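Local coordinates for protein hydrolase, haloacid dehalogenase-like family (Streptococcus pneumoniae, PDB 2FI1) that probably hydrolyses a phosphorylated or related substrate, as a haloacid dehalogenase-like hydrolase with a metal ion bound at its Rossmann-like core, at residues D8-L13 with E141-L146; L103-H106 with Q110-E113. All blocks are in the same frame, centred on the assembly; numbering follows the deposited sequence.

Contact 1: residues D8-L13 with E141-L146. With CA (calcium ion), chain B.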
# COMPACT_ATOMS: atom_id res chain seq x y z
N ASP A 8 2.67 -0.77 18.62
CA ASP A 8 3.35 -1.09 17.38
C ASP A 8 2.36 -1.29 16.24
O ASP A 8 1.30 -1.89 16.43
CB ASP A 8 4.19 -2.35 17.58
CG ASP A 8 5.33 -2.13 18.54
OD1 ASP A 8 5.93 -1.04 18.46
OD2 ASP A 8 5.62 -3.02 19.37
N TYR A 9 2.72 -0.77 15.08
CA TYR A 9 1.85 -0.71 13.92
C TYR A 9 2.62 -1.31 12.75
O TYR A 9 3.67 -0.79 12.39
CB TYR A 9 1.44 0.75 13.65
CG TYR A 9 0.60 1.31 14.77
CD1 TYR A 9 -0.78 1.32 14.70
CD2 TYR A 9 1.19 1.78 15.95
CE1 TYR A 9 -1.56 1.80 15.72
CE2 TYR A 9 0.41 2.25 16.99
CZ TYR A 9 -0.96 2.26 16.86
OH TYR A 9 -1.75 2.73 17.91
N ILE A 10 2.12 -2.43 12.22
CA ILE A 10 2.76 -3.08 11.10
C ILE A 10 1.91 -2.80 9.87
O ILE A 10 0.79 -3.31 9.74
CB ILE A 10 2.92 -4.60 11.32
CG1 ILE A 10 3.73 -4.88 12.58
CG2 ILE A 10 3.61 -5.21 10.10
CD1 ILE A 10 3.87 -6.37 12.89
N TRP A 11 2.47 -2.01 8.97
CA TRP A 11 1.75 -1.46 7.83
C TRP A 11 2.01 -2.21 6.54
O TRP A 11 3.04 -2.86 6.36
CB TRP A 11 2.17 -0.01 7.60
CG TRP A 11 1.86 0.93 8.73
CD1 TRP A 11 2.70 1.32 9.73
CD2 TRP A 11 0.64 1.64 8.93
NE1 TRP A 11 2.08 2.21 10.55
CE2 TRP A 11 0.81 2.42 10.09
CE3 TRP A 11 -0.58 1.69 8.25
CZ2 TRP A 11 -0.20 3.26 10.58
CZ3 TRP A 11 -1.58 2.52 8.75
CH2 TRP A 11 -1.38 3.29 9.90
N ASP A 12 1.03 -2.07 5.68
CA ASP A 12 1.04 -2.45 4.28
C ASP A 12 1.23 -1.14 3.48
O ASP A 12 0.76 -0.09 3.90
CB ASP A 12 -0.30 -3.14 4.01
CG ASP A 12 -0.64 -3.32 2.55
OD1 ASP A 12 0.15 -3.90 1.80
OD2 ASP A 12 -1.80 -2.97 2.21
N LEU A 13 1.91 -1.20 2.34
CA LEU A 13 2.17 -0.02 1.54
C LEU A 13 1.03 0.21 0.55
O LEU A 13 0.15 1.02 0.79
CB LEU A 13 3.53 -0.13 0.84
CG LEU A 13 3.98 1.09 0.03
CD1 LEU A 13 4.11 2.33 0.92
CD2 LEU A 13 5.29 0.79 -0.68
N GLU A 141 5.37 -15.62 8.60
CA GLU A 141 6.81 -15.60 8.86
C GLU A 141 7.40 -14.20 9.11
O GLU A 141 8.10 -13.98 10.09
CB GLU A 141 7.58 -16.29 7.72
CG GLU A 141 9.06 -16.42 7.98
CD GLU A 141 9.80 -17.16 6.90
OE1 GLU A 141 9.63 -16.84 5.71
OE2 GLU A 141 10.57 -18.09 7.24
N SER A 142 7.12 -13.25 8.21
CA SER A 142 7.70 -11.92 8.35
C SER A 142 7.16 -11.17 9.56
O SER A 142 7.92 -10.48 10.24
CB SER A 142 7.52 -11.09 7.07
OG SER A 142 6.18 -11.00 6.67
N MET A 143 5.88 -11.34 9.86
CA MET A 143 5.33 -10.64 11.03
C MET A 143 5.79 -11.31 12.34
O MET A 143 6.03 -10.61 13.31
CB MET A 143 3.80 -10.43 10.92
CG MET A 143 3.34 -9.12 10.08
SD MET A 143 1.63 -9.32 9.77
CE MET A 143 1.58 -8.60 8.12
N LEU A 144 6.00 -12.63 12.34
CA LEU A 144 6.59 -13.30 13.51
C LEU A 144 8.04 -12.87 13.72
O LEU A 144 8.51 -12.74 14.85
CB LEU A 144 6.51 -14.82 13.37
CG LEU A 144 5.09 -15.39 13.52
CD1 LEU A 144 5.02 -16.84 13.07
CD2 LEU A 144 4.58 -15.26 14.96
N TYR A 145 8.76 -12.66 12.63
CA TYR A 145 10.13 -12.13 12.70
C TYR A 145 10.13 -10.77 13.40
O TYR A 145 10.95 -10.52 14.28
CB TYR A 145 10.75 -12.02 11.30
CG TYR A 145 11.84 -10.99 11.14
CD1 TYR A 145 13.14 -11.24 11.55
CD2 TYR A 145 11.58 -9.76 10.52
CE1 TYR A 145 14.14 -10.30 11.38
CE2 TYR A 145 12.57 -8.81 10.35
CZ TYR A 145 13.86 -9.08 10.77
OH TYR A 145 14.87 -8.16 10.62
N LEU A 146 9.22 -9.88 13.00
CA LEU A 146 9.14 -8.57 13.62
C LEU A 146 8.72 -8.66 15.09
O LEU A 146 9.26 -7.96 15.94
CB LEU A 146 8.17 -7.66 12.86
CG LEU A 146 8.64 -7.16 11.49
CD1 LEU A 146 7.51 -6.40 10.82
CD2 LEU A 146 9.90 -6.33 11.59
CA CA B . -1.92 -3.82 -0.01
O HOH W 1 -3.22 -3.79 -2.03
O HOH W 2 -2.08 -6.10 0.65
O HOH W 3 -0.02 -4.31 -1.26
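Ile10 meets Met143 and Leu146 where helix 141-149 packs on strand 8-11, the central strand of the five-stranded parallel sheet in this Rossmann-like HAD core. Only apolar contacts join the two segments. The closest approach is Ile10 CG2 to Met143 CG at 3.9 Å, and Ile10 CD1 lies 4.0 Å from that same Met143 CG, so both ends of the branched side chain rest against one methylene as the two side chains cross at a slant. Leu146, one helical turn on, offers a single methyl: its CD1 lies 4.1 Å from Ile10 CG2, the two side chains running past each other in opposite senses. With CG2 anti to the backbone N and CG1 anti to the carbonyl carbon (chi1 -58°), Ile10 turns both branches to the helix. All three residues are buried. Val104 of the neighbouring strand touches Ile10 and Leu146 as well, and Met143 also reaches Val157 of strand 155-159, so this helix covers three adjacent strands of the sheet.

Metal bonding takes over just beyond the strand. Asp12 opens an Asp-Leu-Gly run at the place of HAD motif I, usually DxD, with Gly14 where the second aspartate would stand; the first aspartate is the nucleophile in related enzymes, a role only inferred here. The carboxylate grips the calcium ion with both oxygens, unequally: Asp12 OD2 binds at 2.4 Å and OD1 at 2.8 Å. Gly14 and Asp160 complete the protein ligands, while Thr16 hydrogen-bonds Asp12 OD2. Three waters fill the remaining positions, and the oxygen of water 3 stands 2.3 Å from the calcium ion.

Contact 2: residues L103-H106 with Q110-E113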
# COMPACT_ATOMS: atom_id res chain seq x y z
N LEU A 103 6.98 -1.80 8.31
CA LEU A 103 6.36 -2.01 7.00
C LEU A 103 6.75 -3.37 6.49
O LEU A 103 7.93 -3.73 6.56
CB LEU A 103 6.80 -0.93 6.01
CG LEU A 103 6.13 -0.84 4.64
CD1 LEU A 103 4.72 -0.39 4.74
CD2 LEU A 103 6.90 0.16 3.79
N VAL A 104 5.78 -4.14 5.99
CA VAL A 104 6.05 -5.41 5.33
C VAL A 104 5.54 -5.33 3.90
O VAL A 104 4.36 -5.04 3.67
CB VAL A 104 5.41 -6.60 6.06
CG1 VAL A 104 5.59 -7.89 5.26
CG2 VAL A 104 6.02 -6.76 7.43
N SER A 105 6.44 -5.60 2.96
CA SER A 105 6.11 -5.60 1.54
C SER A 105 6.71 -6.84 0.89
O SER A 105 7.77 -7.31 1.28
CB SER A 105 6.67 -4.36 0.87
OG SER A 105 6.38 -4.35 -0.53
N HIS A 106 6.02 -7.31 -0.13
CA HIS A 106 6.52 -8.37 -1.00
C HIS A 106 7.39 -7.83 -2.12
O HIS A 106 8.02 -8.62 -2.82
CB HIS A 106 5.37 -9.09 -1.67
CG HIS A 106 4.40 -9.70 -0.73
ND1 HIS A 106 3.10 -9.96 -1.08
CD2 HIS A 106 4.54 -10.14 0.55
CE1 HIS A 106 2.47 -10.52 -0.06
NE2 HIS A 106 3.32 -10.65 0.93
N GLN A 110 12.74 -1.28 -4.35
CA GLN A 110 12.04 -0.07 -4.85
C GLN A 110 11.11 0.55 -3.80
O GLN A 110 10.85 1.76 -3.79
CB GLN A 110 11.21 -0.34 -6.12
CG GLN A 110 10.75 0.95 -6.82
CD GLN A 110 9.59 0.77 -7.79
OE1 GLN A 110 9.15 -0.36 -8.06
NE2 GLN A 110 9.08 1.88 -8.32
N VAL A 111 10.57 -0.30 -2.93
CA VAL A 111 9.79 0.16 -1.78
C VAL A 111 10.50 1.31 -1.10
O VAL A 111 9.88 2.30 -0.72
CB VAL A 111 9.56 -1.00 -0.77
CG1 VAL A 111 9.05 -0.48 0.59
CG2 VAL A 111 8.58 -2.01 -1.34
N LEU A 112 11.81 1.19 -0.96
CA LEU A 112 12.55 2.16 -0.19
C LEU A 112 12.53 3.51 -0.89
O LEU A 112 12.42 4.54 -0.23
CB LEU A 112 13.97 1.66 0.08
CG LEU A 112 14.07 0.27 0.71
CD1 LEU A 112 15.52 -0.06 1.02
CD2 LEU A 112 13.21 0.12 1.95
N GLU A 113 12.62 3.50 -2.22
CA GLU A 113 12.54 4.73 -3.01
C GLU A 113 11.20 5.42 -2.86
O GLU A 113 11.12 6.64 -2.78
CB GLU A 113 12.74 4.43 -4.50
CG GLU A 113 14.11 3.86 -4.87
CD GLU A 113 14.16 3.33 -6.30
OE1 GLU A 113 13.24 3.61 -7.11
OE2 GLU A 113 15.14 2.62 -6.63
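The first half of a beta-alpha-beta unit, strand 100-104 leading into helix 110-117 and on to strand 124-128, folds back on itself here, and within 110-113 it is Val111 that reaches residues 103-106. Its two methyls divide the work. Val111 CG1 faces Leu103 CD2 tip to tip at 3.9 Å, an apolar contact between two buried side chains; Val127 of strand 124-128 touches both residues and extends the apolar cluster. The other methyl, Val111 CG2, lies against Ser105, 3.7 Å from its CB and 3.3 Å from its OG. Ser105 OG is anti to its own backbone N (chi1 179°), which swings the hydroxyl beside the carbonyl carbon and brings it up to the methyl. Ser105 OG is hydrogen-bonded to the backbone N of Arg107, two residues on. Ser105 probably corresponds to the Ser/Thr of HAD motif II, which in relatives binds the phosphoryl group, and its side chain sits about 8 Å from the calcium ion. Across the contact the serine therefore meets only carbon: the methyl bounds the hydroxyl on one side and gives it no polar partner, while its hydrogen bond is made to Arg107 N.

How the contacts relate
From the N terminus, strand 8-11 comes first and runs out at the metal-binding loop. The chain then passes through the helices between residues 13 and 96 before entering strand 100-104, where contact 2 closes a short loop of three intervening residues. Only after strand 124-128 does it reach helix 141-149, whose return to strand 8-11 in contact 1 closes a loop of 127 residues with contact 2 nested inside. The two meet in the sheet, since strands 8-11 and 100-104 are neighbours: Trp11 O lies 3.0 Å from Val104 N, a probable hydrogen bond. The strand of contact 2 also packs against the helix of contact 1, with Val104 CG1 3.5 Å from Ser142 OG.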